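Local coordinates for protein ferredoxin NADP reductase (Plasmodium falciparum, PDB 3JQQ) that transfers electrons between ferredoxin and NADP(H) through a bound FAD cofactor in the apicoplast of the malaria parasite, at residues Gly136-Ser139 with Gly140-Asn144; Ile223-Leu226 with Asn227-Glu230; Ser187-Lys190 with Lys191-Tyr195; Thr255-Tyr258 with Val259-Ile263. The protein carries 1 engineered substitution. All blocks are in the same frame, centred on the assembly; numbering follows the deposited sequence.

Interaction 1 (Gly136-Ser139 with Gly140-Asn144); sequences GYCS and GFIKN. With FAD (flavin-adenine dinucleotide), chain I.
The diphosphate-binding start of helix 137-144 opens with a bond from Gly140 back to Gly136. Gly140 N lies 3.2 Å from Gly136 O. Cys138 O then accepts from Ile142 N, and Ser139 O from Lys143 N. The first N-H groups of the helix are used differently: they face the FAD. Tyr137 N donates to FAD O2A at 2.7 Å. Cys138 N reaches FAD O1P at 2.9 Å along a nearly straight bond (173°). Ser139 grips FAD O2P twice, with N at 2.8 Å and OG at 2.6 Å. The hydroxyl turns back beside its own backbone N (chi1 -59°), which lets both groups meet one oxygen. Ser139 OG is also bonded to His121 N. Gly136 CA passes FAD O2P at 3.5 Å. On another side of the helix, Cys138 SG lies against the end of Ile142, 3.6 Å from CD1. Ile142 packs on Ile118 and Ile120 of strand 114-123, which ties the helix to the antiparallel sheet. The helix dipole would probably steady the negative phosphates. A helix N terminus clasping the FAD diphosphate is characteristic of the FAD-binding domain of the ferredoxin reductase family.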
loop_
_atom_site.group_PDB
_atom_site.type_symbol
_atom_site.label_atom_id
_atom_site.label_comp_id
_atom_site.label_asym_id
_atom_site.label_seq_id
_atom_site.Cartn_x
_atom_site.Cartn_y
_atom_site.Cartn_z
ATOM N N GLY B 136 8.384 2.333 -9.542
ATOM C CA GLY B 136 7.107 3.028 -9.504
ATOM C C GLY B 136 7.187 4.195 -10.470
ATOM O O GLY B 136 8.266 4.519 -10.968
ATOM N N TYR B 137 6.054 4.832 -10.739
ATOM C CA TYR B 137 6.014 5.935 -11.707
ATOM C C TYR B 137 6.780 7.161 -11.211
ATOM O O TYR B 137 7.706 7.633 -11.872
ATOM C CB TYR B 137 4.567 6.297 -12.051
ATOM C CG TYR B 137 4.429 7.449 -13.021
ATOM C CD1 TYR B 137 4.934 7.362 -14.312
ATOM C CD2 TYR B 137 3.780 8.620 -12.649
ATOM C CE1 TYR B 137 4.803 8.413 -15.202
ATOM C CE2 TYR B 137 3.643 9.674 -13.532
ATOM C CZ TYR B 137 4.157 9.566 -14.806
ATOM O OH TYR B 137 4.022 10.612 -15.688
ATOM N N CYS B 138 6.392 7.670 -10.041
ATOM C CA CYS B 138 7.109 8.781 -9.426
ATOM C C CYS B 138 8.469 8.330 -8.878
ATOM O O CYS B 138 9.457 9.050 -8.987
ATOM C CB CYS B 138 6.265 9.413 -8.316
ATOM S SG CYS B 138 6.904 10.978 -7.681
ATOM N N SER B 139 8.517 7.133 -8.298
ATOM C CA SER B 139 9.761 6.607 -7.731
ATOM C C SER B 139 10.934 6.673 -8.710
ATOM O O SER B 139 12.037 7.078 -8.341
ATOM C CB SER B 139 9.570 5.169 -7.242
ATOM O OG SER B 139 8.559 5.109 -6.255
ATOM N N GLY B 140 10.694 6.263 -9.953
ATOM C CA GLY B 140 11.735 6.288 -10.976
ATOM C C GLY B 140 12.142 7.707 -11.332
ATOM O O GLY B 140 13.314 7.978 -11.593
ATOM N N PHE B 141 11.177 8.614 -11.346
ATOM C CA PHE B 141 11.438 10.022 -11.619
ATOM C C PHE B 141 12.326 10.630 -10.534
ATOM O O PHE B 141 13.284 11.341 -10.836
ATOM C CB PHE B 141 10.109 10.779 -11.756
ATOM C CG PHE B 141 10.224 12.272 -11.608
ATOM C CD1 PHE B 141 10.710 13.057 -12.643
ATOM C CD2 PHE B 141 9.808 12.894 -10.441
ATOM C CE1 PHE B 141 10.799 14.431 -12.507
ATOM C CE2 PHE B 141 9.897 14.267 -10.298
ATOM C CZ PHE B 141 10.393 15.036 -11.332
ATOM N N ILE B 142 12.026 10.331 -9.268
ATOM C CA ILE B 142 12.844 10.814 -8.161
ATOM C C ILE B 142 14.217 10.154 -8.185
ATOM O O ILE B 142 15.236 10.799 -7.936
ATOM C CB ILE B 142 12.177 10.535 -6.812
ATOM C CG1 ILE B 142 10.846 11.283 -6.731
ATOM C CG2 ILE B 142 13.092 10.931 -5.659
ATOM C CD1 ILE B 142 9.875 10.676 -5.741
ATOM N N LYS B 143 14.228 8.863 -8.491
ATOM C CA LYS B 143 15.460 8.100 -8.593
ATOM C C LYS B 143 16.428 8.851 -9.489
ATOM O O LYS B 143 17.595 9.038 -9.152
ATOM C CB LYS B 143 15.164 6.736 -9.216
ATOM C CG LYS B 143 15.961 5.577 -8.656
ATOM C CD LYS B 143 17.457 5.803 -8.720
ATOM C CE LYS B 143 18.193 4.481 -8.528
ATOM N NZ LYS B 143 19.360 4.622 -7.615
ATOM N N ASN B 144 15.915 9.293 -10.632
ATOM C CA ASN B 144 16.725 9.930 -11.667
ATOM C C ASN B 144 16.947 11.431 -11.463
ATOM O O ASN B 144 17.712 12.049 -12.200
ATOM C CB ASN B 144 16.113 9.663 -13.046
ATOM C CG ASN B 144 16.143 8.191 -13.421
ATOM O OD1 ASN B 144 17.206 7.572 -13.461
ATOM N ND2 ASN B 144 14.975 7.625 -13.700
HETATM P PA FAD I . 3.128 3.697 -8.634
HETATM O O1A FAD I . 1.925 4.591 -8.447
HETATM O O2A FAD I . 3.651 3.785 -10.048
HETATM O O5B FAD I . 2.765 2.179 -8.225
HETATM C C5B FAD I . 2.397 1.859 -6.901
HETATM C C4B FAD I . 3.093 0.580 -6.441
HETATM O O4B FAD I . 2.857 -0.477 -7.355
HETATM C C3B FAD I . 4.597 0.767 -6.365
HETATM O O3B FAD I . 5.080 0.035 -5.264
HETATM C C2B FAD I . 5.108 0.141 -7.646
HETATM O O2B FAD I . 6.375 -0.444 -7.454
HETATM C C1B FAD I . 4.059 -0.907 -7.972
HETATM N N9A FAD I . 3.843 -1.051 -9.424
HETATM C C8A FAD I . 3.545 -0.058 -10.320
HETATM N N7A FAD I . 3.415 -0.616 -11.549
HETATM C C5A FAD I . 3.621 -1.947 -11.444
HETATM C C6A FAD I . 3.607 -2.974 -12.380
HETATM N N6A FAD I . 3.441 -2.703 -13.673
HETATM N N1A FAD I . 3.861 -4.265 -11.967
HETATM C C2A FAD I . 4.123 -4.526 -10.639
HETATM N N3A FAD I . 4.137 -3.499 -9.718
HETATM C C4A FAD I . 3.888 -2.230 -10.115
HETATM N N1 FAD I . 5.179 8.169 -0.011
HETATM C C2 FAD I . 6.462 8.486 0.378
HETATM O O2 FAD I . 7.407 7.862 -0.105
HETATM N N3 FAD I . 6.680 9.493 1.299
HETATM C C4 FAD I . 5.616 10.183 1.838
HETATM O O4 FAD I . 5.812 11.077 2.659
HETATM C C4X FAD I . 4.322 9.864 1.449
HETATM N N5 FAD I . 3.254 10.553 1.984
HETATM C C5X FAD I . 1.975 10.225 1.588
HETATM C C6 FAD I . 0.899 10.921 2.131
HETATM C C7 FAD I . -0.394 10.606 1.743
HETATM C C7M FAD I . -1.554 11.360 2.331
HETATM C C8 FAD I . -0.606 9.591 0.809
HETATM C C8M FAD I . -2.000 9.230 0.376
HETATM C C9 FAD I . 0.471 8.898 0.271
HETATM C C9A FAD I . 1.765 9.207 0.656
HETATM N N10 FAD I . 2.834 8.516 0.107
HETATM C C10 FAD I . 4.108 8.849 0.518
HETATM C "C1'" FAD I . 2.646 7.536 -1.035
HETATM C "C2'" FAD I . 3.073 8.132 -2.384
HETATM O "O2'" FAD I . 2.179 9.160 -2.733
HETATM C "C3'" FAD I . 3.088 7.159 -3.574
HETATM O "O3'" FAD I . 1.954 6.320 -3.551
HETATM C "C4'" FAD I . 4.358 6.315 -3.671
HETATM O "O4'" FAD I . 5.452 7.168 -3.923
HETATM C "C5'" FAD I . 4.253 5.321 -4.824
HETATM O "O5'" FAD I . 4.093 6.066 -6.008
HETATM P P FAD I . 4.765 5.605 -7.396
HETATM O O1P FAD I . 4.224 6.455 -8.522
HETATM O O2P FAD I . 6.275 5.676 -7.338
HETATM O O3P FAD I . 4.278 4.082 -7.576
#

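Interaction 2 (Ile223-Leu226 with Asn227-Glu230); sequences ILYL and NELE
Tyr225 and Glu228 meet at the N-cap of helix 226-235, in the NADP-binding domain. The carboxylate of Glu228 stands steeply against the tyrosine ring, with the planes 78° apart. Its OE2 lies at the ring edge, in the ring plane, 3.7 Å from Tyr225 CD1. A bend in the Glu228 chain (chi2 79°) folds the carboxylate back toward the N-cap residue. The tyrosine hydroxyl has other partners, Ser106 OG and His37 ND1. One residue on, Leu226 and Glu230 cross obliquely. Leu226 CD1 sits over the flat face of the carboxylate, 3.2 Å from Glu230 OE1, while CD2 rests 3.8 Å from Glu230 CG. This pair lies at the exposed side of the helix. On the buried side, Leu229 points back toward Ile223. Both also pack on Tyr244 of strand 240-246. The helix belongs to the crossover between the parallel strands 211-217 and 240-246. Its first turn is closed by two backbone bonds. Glu230 N donates to Leu226 O at 2.9 Å. Leu229 N donates to Tyr225 O at 3.0 Å. Ile223 CG2 ends 3.9 Å from Leu229 CD1.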
loop_
_atom_site.group_PDB
_atom_site.type_symbol
_atom_site.label_atom_id
_atom_site.label_comp_id
_atom_site.label_asym_id
_atom_site.label_seq_id
_atom_site.Cartn_x
_atom_site.Cartn_y
_atom_site.Cartn_z
ATOM N N ILE B 223 15.360 3.621 10.147
ATOM C CA ILE B 223 14.770 4.777 10.809
ATOM C C ILE B 223 15.002 6.028 9.973
ATOM O O ILE B 223 16.143 6.420 9.720
ATOM C CB ILE B 223 15.354 5.000 12.216
ATOM C CG1 ILE B 223 15.151 3.759 13.083
ATOM C CG2 ILE B 223 14.721 6.220 12.870
ATOM C CD1 ILE B 223 15.913 3.803 14.384
ATOM N N LEU B 224 13.922 6.645 9.532
ATOM C CA LEU B 224 14.012 7.873 8.766
ATOM C C LEU B 224 14.176 9.058 9.714
ATOM O O LEU B 224 13.515 9.128 10.749
ATOM C CB LEU B 224 12.773 8.034 7.885
ATOM C CG LEU B 224 12.532 6.813 6.988
ATOM C CD1 LEU B 224 11.277 6.975 6.146
ATOM C CD2 LEU B 224 13.746 6.551 6.108
ATOM N N TYR B 225 15.067 9.975 9.363
ATOM C CA TYR B 225 15.329 11.163 10.179
ATOM C C TYR B 225 15.859 10.805 11.573
ATOM O O TYR B 225 15.501 11.429 12.571
ATOM C CB TYR B 225 14.092 12.056 10.255
ATOM C CG TYR B 225 13.687 12.629 8.909
ATOM C CD1 TYR B 225 14.461 13.592 8.283
ATOM C CD2 TYR B 225 12.530 12.203 8.266
ATOM C CE1 TYR B 225 14.102 14.115 7.052
ATOM C CE2 TYR B 225 12.165 12.720 7.034
ATOM C CZ TYR B 225 12.958 13.676 6.433
ATOM O OH TYR B 225 12.605 14.193 5.208
ATOM N N LEU B 226 16.729 9.802 11.611
ATOM C CA LEU B 226 17.382 9.342 12.836
ATOM C C LEU B 226 18.237 10.437 13.477
ATOM O O LEU B 226 18.341 10.516 14.703
ATOM C CB LEU B 226 18.241 8.111 12.523
ATOM C CG LEU B 226 18.587 7.097 13.622
ATOM C CD1 LEU B 226 20.034 7.225 14.077
ATOM C CD2 LEU B 226 17.618 7.181 14.806
ATOM N N ASN B 227 18.849 11.278 12.646
ATOM C CA ASN B 227 19.656 12.396 13.133
ATOM C C ASN B 227 18.837 13.329 14.010
ATOM O O ASN B 227 19.196 13.608 15.156
ATOM C CB ASN B 227 20.231 13.204 11.965
ATOM C CG ASN B 227 21.330 12.470 11.231
ATOM O OD1 ASN B 227 21.825 11.444 11.691
ATOM N ND2 ASN B 227 21.725 13.001 10.082
ATOM N N GLU B 228 17.740 13.824 13.444
ATOM C CA GLU B 228 16.836 14.714 14.154
ATOM C C GLU B 228 16.245 14.030 15.383
ATOM O O GLU B 228 16.249 14.592 16.477
ATOM C CB GLU B 228 15.711 15.181 13.229
ATOM C CG GLU B 228 16.160 16.104 12.106
ATOM C CD GLU B 228 16.803 15.361 10.950
ATOM O OE1 GLU B 228 17.208 16.029 9.974
ATOM O OE2 GLU B 228 16.901 14.115 11.015
ATOM N N LEU B 229 15.738 12.815 15.195
ATOM C CA LEU B 229 15.111 12.077 16.284
ATOM C C LEU B 229 16.062 11.879 17.455
ATOM O O LEU B 229 15.670 12.014 18.615
ATOM C CB LEU B 229 14.571 10.727 15.796
ATOM C CG LEU B 229 13.306 10.741 14.930
ATOM C CD1 LEU B 229 13.022 9.354 14.359
ATOM C CD2 LEU B 229 12.107 11.256 15.716
ATOM N N GLU B 230 17.316 11.561 17.150
ATOM C CA GLU B 230 18.325 11.401 18.190
ATOM C C GLU B 230 18.695 12.744 18.810
ATOM O O GLU B 230 19.020 12.821 19.992
ATOM C CB GLU B 230 19.567 10.692 17.647
ATOM C CG GLU B 230 19.404 9.184 17.543
ATOM C CD GLU B 230 20.652 8.487 17.035
ATOM O OE1 GLU B 230 21.400 9.102 16.245
ATOM O OE2 GLU B 230 20.880 7.320 17.421
#

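Interaction 3 (Ser187-Lys190 with Lys191-Tyr195); sequences SFLK and KLFAY
The Phe193 ring presents its edge to Leu189, whose CD2 lies near the ring plane, 3.4 Å from Phe193 CE2. This ring and that of Tyr195 flank a Schellman motif at the C-terminal end of helix 183-192, in the NADP-binding domain. Leu189 and Phe193 run side by side and point the same way. The Phe193 ring also stacks with Tyr236. Lys190 CG lies obliquely to the Tyr195 ring, 3.9 Å from Tyr195 CG. More than a turn back in the helix, the Phe188 ring makes an edge-to-face contact with Tyr282. Ordinary helical bonds lead into the motif: Leu192 N to Phe188 O, and Phe193 N to Leu189 O at 2.9 Å. Ala194 then takes a left-handed backbone conformation (phi 58°, psi 36°), which reverses the chain. Tyr195 N can therefore reach back five residues to Lys190 O, at 3.0 Å and on a carbonyl lone pair. The inner bond of the motif, Ala194 N to Lys191 O, is weak at 3.5 Å. The reversal also lays Tyr195 along the aliphatic part of Lys190. That lysine is extended, and its NZ binds Ser106 O. Leu189 and Phe193 pack on Ile211 of strand 211-217, joining the helix end to the parallel sheet. A water donates to both Lys190 O and Tyr195 O, and lies 3.0 Å from Lys190 O.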
loop_
_atom_site.group_PDB
_atom_site.type_symbol
_atom_site.label_atom_id
_atom_site.label_comp_id
_atom_site.label_asym_id
_atom_site.label_seq_id
_atom_site.Cartn_x
_atom_site.Cartn_y
_atom_site.Cartn_z
ATOM N N SER B 187 8.070 17.243 11.000
ATOM C CA SER B 187 7.608 18.606 10.762
ATOM C C SER B 187 7.097 19.221 12.060
ATOM O O SER B 187 7.487 20.332 12.440
ATOM C CB SER B 187 6.502 18.610 9.706
ATOM O OG SER B 187 5.994 19.917 9.497
ATOM N N PHE B 188 6.225 18.489 12.745
ATOM C CA PHE B 188 5.718 18.921 14.039
ATOM C C PHE B 188 6.851 19.262 15.012
ATOM O O PHE B 188 6.850 20.327 15.632
ATOM C CB PHE B 188 4.816 17.852 14.661
ATOM C CG PHE B 188 3.556 17.585 13.885
ATOM C CD1 PHE B 188 2.821 16.433 14.117
ATOM C CD2 PHE B 188 3.111 18.477 12.921
ATOM C CE1 PHE B 188 1.661 16.178 13.412
ATOM C CE2 PHE B 188 1.950 18.226 12.207
ATOM C CZ PHE B 188 1.224 17.075 12.456
ATOM N N LEU B 189 7.809 18.347 15.146
ATOM C CA LEU B 189 8.894 18.515 16.113
ATOM C C LEU B 189 9.751 19.732 15.797
ATOM O O LEU B 189 10.201 20.438 16.701
ATOM C CB LEU B 189 9.771 17.256 16.171
ATOM C CG LEU B 189 9.154 15.985 16.761
ATOM C CD1 LEU B 189 10.096 14.804 16.576
ATOM C CD2 LEU B 189 8.818 16.177 18.234
ATOM N N LYS B 190 9.978 19.972 14.511
ATOM C CA LYS B 190 10.764 21.121 14.087
ATOM C C LYS B 190 10.068 22.427 14.459
ATOM O O LYS B 190 10.727 23.404 14.810
ATOM C CB LYS B 190 11.055 21.060 12.585
ATOM C CG LYS B 190 12.110 20.026 12.211
ATOM C CD LYS B 190 12.221 19.862 10.700
ATOM C CE LYS B 190 13.340 18.900 10.329
ATOM N NZ LYS B 190 13.374 18.646 8.865
ATOM N N LYS B 191 8.739 22.443 14.392
ATOM C CA LYS B 191 7.994 23.626 14.812
ATOM C C LYS B 191 7.992 23.780 16.331
ATOM O O LYS B 191 8.264 24.859 16.853
ATOM C CB LYS B 191 6.553 23.600 14.297
ATOM C CG LYS B 191 5.699 24.730 14.862
ATOM C CD LYS B 191 4.253 24.642 14.404
ATOM C CE LYS B 191 3.374 25.632 15.161
ATOM N NZ LYS B 191 3.808 27.045 14.962
ATOM N N LEU B 192 7.687 22.693 17.033
ATOM C CA LEU B 192 7.542 22.730 18.486
ATOM C C LEU B 192 8.855 23.041 19.204
ATOM O O LEU B 192 8.885 23.848 20.135
ATOM C CB LEU B 192 6.961 21.408 19.002
ATOM C CG LEU B 192 5.592 20.978 18.464
ATOM C CD1 LEU B 192 5.346 19.498 18.734
ATOM C CD2 LEU B 192 4.475 21.822 19.059
ATOM N N PHE B 193 9.936 22.402 18.772
ATOM C CA PHE B 193 11.229 22.554 19.437
ATOM C C PHE B 193 12.118 23.607 18.776
ATOM O O PHE B 193 13.302 23.717 19.096
ATOM C CB PHE B 193 11.962 21.212 19.509
ATOM C CG PHE B 193 11.284 20.195 20.386
ATOM C CD1 PHE B 193 11.017 20.474 21.717
ATOM C CD2 PHE B 193 10.931 18.951 19.884
ATOM C CE1 PHE B 193 10.399 19.537 22.525
ATOM C CE2 PHE B 193 10.316 18.011 20.687
ATOM C CZ PHE B 193 10.049 18.302 22.010
ATOM N N ALA B 194 11.545 24.371 17.852
ATOM C CA ALA B 194 12.258 25.466 17.187
ATOM C C ALA B 194 13.527 25.021 16.454
ATOM O O ALA B 194 14.514 25.756 16.404
ATOM C CB ALA B 194 12.581 26.572 18.185
ATOM N N TYR B 195 13.486 23.825 15.872
ATOM C CA TYR B 195 14.637 23.246 15.192
ATOM C C TYR B 195 15.303 24.184 14.191
ATOM O O TYR B 195 14.641 24.776 13.340
ATOM C CB TYR B 195 14.259 21.950 14.476
ATOM C CG TYR B 195 15.445 21.165 13.974
ATOM C CD1 TYR B 195 16.082 20.245 14.795
ATOM C CD2 TYR B 195 15.938 21.346 12.686
ATOM C CE1 TYR B 195 17.173 19.525 14.353
ATOM C CE2 TYR B 195 17.034 20.626 12.230
ATOM C CZ TYR B 195 17.646 19.716 13.072
ATOM O OH TYR B 195 18.734 18.983 12.637
HETATM O O HOH W 1 12.257 25.545 13.322
#

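Interaction 4 (Thr255-Tyr258 with Val259-Ile263); sequences TSFY and VQDEI. With A2P (adenosine-2'-5'-diphosphate), chain J; A2P (adenosine-2'-5'-diphosphate), chain H.
The adenine and 2'-phosphate pocket for NADP is built on the N-cap of helix 259-265, where Tyr258 meets Asp261. Tyr258 N donates to Asp261 OD1 at 2.9 Å. The bond is almost straight (177°) and uses the anti lone pair of the oxygen. This is the side-chain half of a capping box, from the third residue of the helix to its N-cap. Glu262 N returns to Tyr258 O at 3.2 Å. Asp261 is also held by a salt bridge to Lys292, and by Ser256 of the second subunit. Its CB sits over one face of the Phe257 ring as a CH-pi contact, 3.8 Å from the ring centroid and 24° off the normal. Phe257 CE2 touches Glu262 CG at 3.6 Å. On the pocket side, one face of the Tyr258 ring lies over the adenine of A2P chain J, with CD1 3.4 Å from C4. Setting CG beside the backbone N (chi1 -70°) turns this ring onto the base. The hydroxyl, at the ring edge, donates to the 2'-phosphate, 2.5 Å from O1P of A2P chain J. Ser247 and Lys119 also bind this ligand. The adenine amino group of A2P chain H makes a weak bond to the same hydroxyl. One tyrosine thus reads both base and 2'-phosphate, consistent with a preference for NADP(H) over NAD(H), while the Asp261 bond would steady its backbone end.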
loop_
_atom_site.group_PDB
_atom_site.type_symbol
_atom_site.label_atom_id
_atom_site.label_comp_id
_atom_site.label_asym_id
_atom_site.label_seq_id
_atom_site.Cartn_x
_atom_site.Cartn_y
_atom_site.Cartn_z
ATOM N N THR B 255 4.743 -15.847 14.004
ATOM C CA THR B 255 4.099 -14.656 14.547
ATOM C C THR B 255 4.684 -13.365 13.985
ATOM O O THR B 255 5.861 -13.304 13.629
ATOM C CB THR B 255 4.214 -14.599 16.084
ATOM O OG1 THR B 255 3.644 -13.369 16.550
ATOM C CG2 THR B 255 5.672 -14.661 16.505
ATOM N N SER B 256 3.849 -12.335 13.916
ATOM C CA SER B 256 4.290 -11.005 13.524
ATOM C C SER B 256 4.107 -10.049 14.695
ATOM O O SER B 256 3.232 -10.253 15.538
ATOM C CB SER B 256 3.500 -10.507 12.311
ATOM O OG SER B 256 3.852 -11.228 11.142
ATOM N N PHE B 257 4.936 -9.012 14.754
ATOM C CA PHE B 257 4.840 -8.030 15.830
ATOM C C PHE B 257 5.103 -6.615 15.320
ATOM O O PHE B 257 6.244 -6.237 15.053
ATOM C CB PHE B 257 5.796 -8.377 16.973
ATOM C CG PHE B 257 5.559 -7.577 18.225
ATOM C CD1 PHE B 257 4.643 -8.007 19.174
ATOM C CD2 PHE B 257 6.246 -6.396 18.449
ATOM C CE1 PHE B 257 4.419 -7.277 20.330
ATOM C CE2 PHE B 257 6.026 -5.656 19.599
ATOM C CZ PHE B 257 5.111 -6.099 20.543
ATOM N N TYR B 258 4.034 -5.838 15.193
ATOM C CA TYR B 258 4.117 -4.504 14.610
ATOM C C TYR B 258 3.865 -3.415 15.656
ATOM O O TYR B 258 3.760 -3.706 16.848
ATOM C CB TYR B 258 3.147 -4.377 13.430
ATOM C CG TYR B 258 3.544 -5.194 12.211
ATOM C CD1 TYR B 258 4.789 -5.028 11.618
ATOM C CD2 TYR B 258 2.669 -6.116 11.647
ATOM C CE1 TYR B 258 5.160 -5.765 10.505
ATOM C CE2 TYR B 258 3.031 -6.858 10.529
ATOM C CZ TYR B 258 4.278 -6.676 9.962
ATOM O OH TYR B 258 4.649 -7.404 8.850
ATOM N N VAL B 259 3.770 -2.166 15.210
ATOM C CA VAL B 259 3.696 -1.040 16.136
ATOM C C VAL B 259 2.453 -1.069 17.036
ATOM O O VAL B 259 2.532 -0.695 18.209
ATOM C CB VAL B 259 3.845 0.330 15.416
ATOM C CG1 VAL B 259 2.594 0.672 14.625
ATOM C CG2 VAL B 259 4.167 1.429 16.420
ATOM N N GLN B 260 1.320 -1.524 16.501
ATOM C CA GLN B 260 0.101 -1.642 17.300
ATOM C C GLN B 260 0.241 -2.690 18.396
ATOM O O GLN B 260 -0.355 -2.561 19.464
ATOM C CB GLN B 260 -1.111 -2.013 16.439
ATOM C CG GLN B 260 -1.060 -1.525 15.012
ATOM C CD GLN B 260 -0.283 -2.462 14.117
ATOM O OE1 GLN B 260 -0.773 -3.523 13.728
ATOM N NE2 GLN B 260 0.931 -2.069 13.780
ATOM N N ASP B 261 1.002 -3.738 18.117
ATOM C CA ASP B 261 1.157 -4.845 19.051
ATOM C C ASP B 261 1.999 -4.406 20.242
ATOM O O ASP B 261 1.753 -4.811 21.380
ATOM C CB ASP B 261 1.796 -6.050 18.357
ATOM C CG ASP B 261 0.945 -6.586 17.217
ATOM O OD1 ASP B 261 1.473 -6.728 16.094
ATOM O OD2 ASP B 261 -0.245 -6.860 17.440
ATOM N N GLU B 262 2.996 -3.575 19.960
ATOM C CA GLU B 262 3.825 -2.977 20.992
ATOM C C GLU B 262 2.933 -2.137 21.890
ATOM O O GLU B 262 3.022 -2.198 23.121
ATOM C CB GLU B 262 4.884 -2.083 20.348
ATOM C CG GLU B 262 6.283 -2.259 20.906
ATOM C CD GLU B 262 6.332 -2.165 22.419
ATOM O OE1 GLU B 262 6.863 -3.101 23.055
ATOM O OE2 GLU B 262 5.836 -1.159 22.967
ATOM N N ILE B 263 2.067 -1.353 21.257
ATOM C CA ILE B 263 1.129 -0.506 21.971
ATOM C C ILE B 263 0.139 -1.341 22.771
ATOM O O ILE B 263 -0.191 -0.999 23.911
ATOM C CB ILE B 263 0.396 0.441 21.008
ATOM C CG1 ILE B 263 1.385 1.413 20.368
ATOM C CG2 ILE B 263 -0.697 1.200 21.743
ATOM C CD1 ILE B 263 0.770 2.317 19.318
HETATM P P1 A2P J . 7.487 -5.468 7.199
HETATM O O1P A2P J . 6.787 -6.695 7.730
HETATM O O2P A2P J . 6.919 -4.951 5.899
HETATM O O3P A2P J . 8.995 -5.553 7.238
HETATM P P2 A2P J . 7.186 0.246 4.629
HETATM O O4P A2P J . 6.766 1.681 4.844
HETATM O O5P A2P J . 6.296 -0.534 3.688
HETATM O O6P A2P J . 8.666 0.068 4.394
HETATM O "O5'" A2P J . 6.934 -0.448 6.060
HETATM C "C5'" A2P J . 7.224 0.263 7.261
HETATM C "C4'" A2P J . 7.146 -0.693 8.444
HETATM O "O4'" A2P J . 5.779 -1.036 8.702
HETATM C "C3'" A2P J . 7.879 -1.995 8.158
HETATM O "O3'" A2P J . 8.599 -2.376 9.335
HETATM C "C2'" A2P J . 6.780 -3.004 7.899
HETATM O "O2'" A2P J . 7.149 -4.326 8.283
HETATM C "C1'" A2P J . 5.715 -2.458 8.834
HETATM N N9 A2P J . 4.382 -3.061 8.581
HETATM C C8 A2P J . 4.054 -3.888 7.569
HETATM N N7 A2P J . 2.753 -4.271 7.657
HETATM C C5 A2P J . 2.236 -3.686 8.756
HETATM C C6 A2P J . 0.922 -3.661 9.442
HETATM N N6 A2P J . -0.134 -4.356 8.958
HETATM N N1 A2P J . 0.807 -2.919 10.567
HETATM C C2 A2P J . 1.842 -2.218 11.062
HETATM N N3 A2P J . 3.060 -2.196 10.492
HETATM C C4 A2P J . 3.314 -2.897 9.362
HETATM P P1 A2P H . -5.412 -6.077 8.647
HETATM O O1P A2P H . -4.407 -5.980 9.765
HETATM O O2P A2P H . -5.343 -4.940 7.657
HETATM O O3P A2P H . -6.813 -6.416 9.095
HETATM P P2 A2P H . -6.269 -5.119 2.518
HETATM O O4P A2P H . -5.666 -3.843 3.046
HETATM O O5P A2P H . -7.769 -5.204 2.671
HETATM O O6P A2P H . -5.772 -5.532 1.154
HETATM O "O5'" A2P H . -5.707 -6.261 3.508
HETATM C "C5'" A2P H . -6.016 -7.631 3.256
HETATM C "C4'" A2P H . -5.477 -8.508 4.378
HETATM O "O4'" A2P H . -4.050 -8.375 4.471
HETATM C "C3'" A2P H . -6.047 -8.087 5.729
HETATM O "O3'" A2P H . -6.335 -9.255 6.500
HETATM C "C2'" A2P H . -4.907 -7.335 6.380
HETATM O "O2'" A2P H . -4.952 -7.373 7.805
HETATM C "C1'" A2P H . -3.746 -8.153 5.853
HETATM N N9 A2P H . -2.442 -7.512 6.152
HETATM C C8 A2P H . -2.252 -6.276 6.661
HETATM N N7 A2P H . -0.931 -6.024 6.840
HETATM C C5 A2P H . -0.263 -7.124 6.449
HETATM C C6 A2P H . 1.157 -7.541 6.370
HETATM N N6 A2P H . 2.149 -6.705 6.757
HETATM N N1 A2P H . 1.429 -8.782 5.902
HETATM C C2 A2P H . 0.452 -9.625 5.514
HETATM N N3 A2P H . -0.847 -9.313 5.557
HETATM C C4 A2P H . -1.259 -8.103 6.005
#

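How the interactions relate
Along the chain the order is interaction 1, interaction 3, interaction 2, interaction 4. All are in series; none nest or cross, and each closes only a local turn at a helix end. Interaction 1 lies in the FAD-binding domain, where it anchors the cofactor. The other three lie in the NADP-binding domain. Interactions 2 and 3 touch, with centres about 13 Å apart. Leu229 packs on Leu189, and Glu228 meets Tyr195, so helices 226-235 and 183-192 are joined beside the parallel sheet. Interaction 4 stands apart at the nucleotide pocket, its centre about 31 Å from that of interaction 1, and reaches the second subunit.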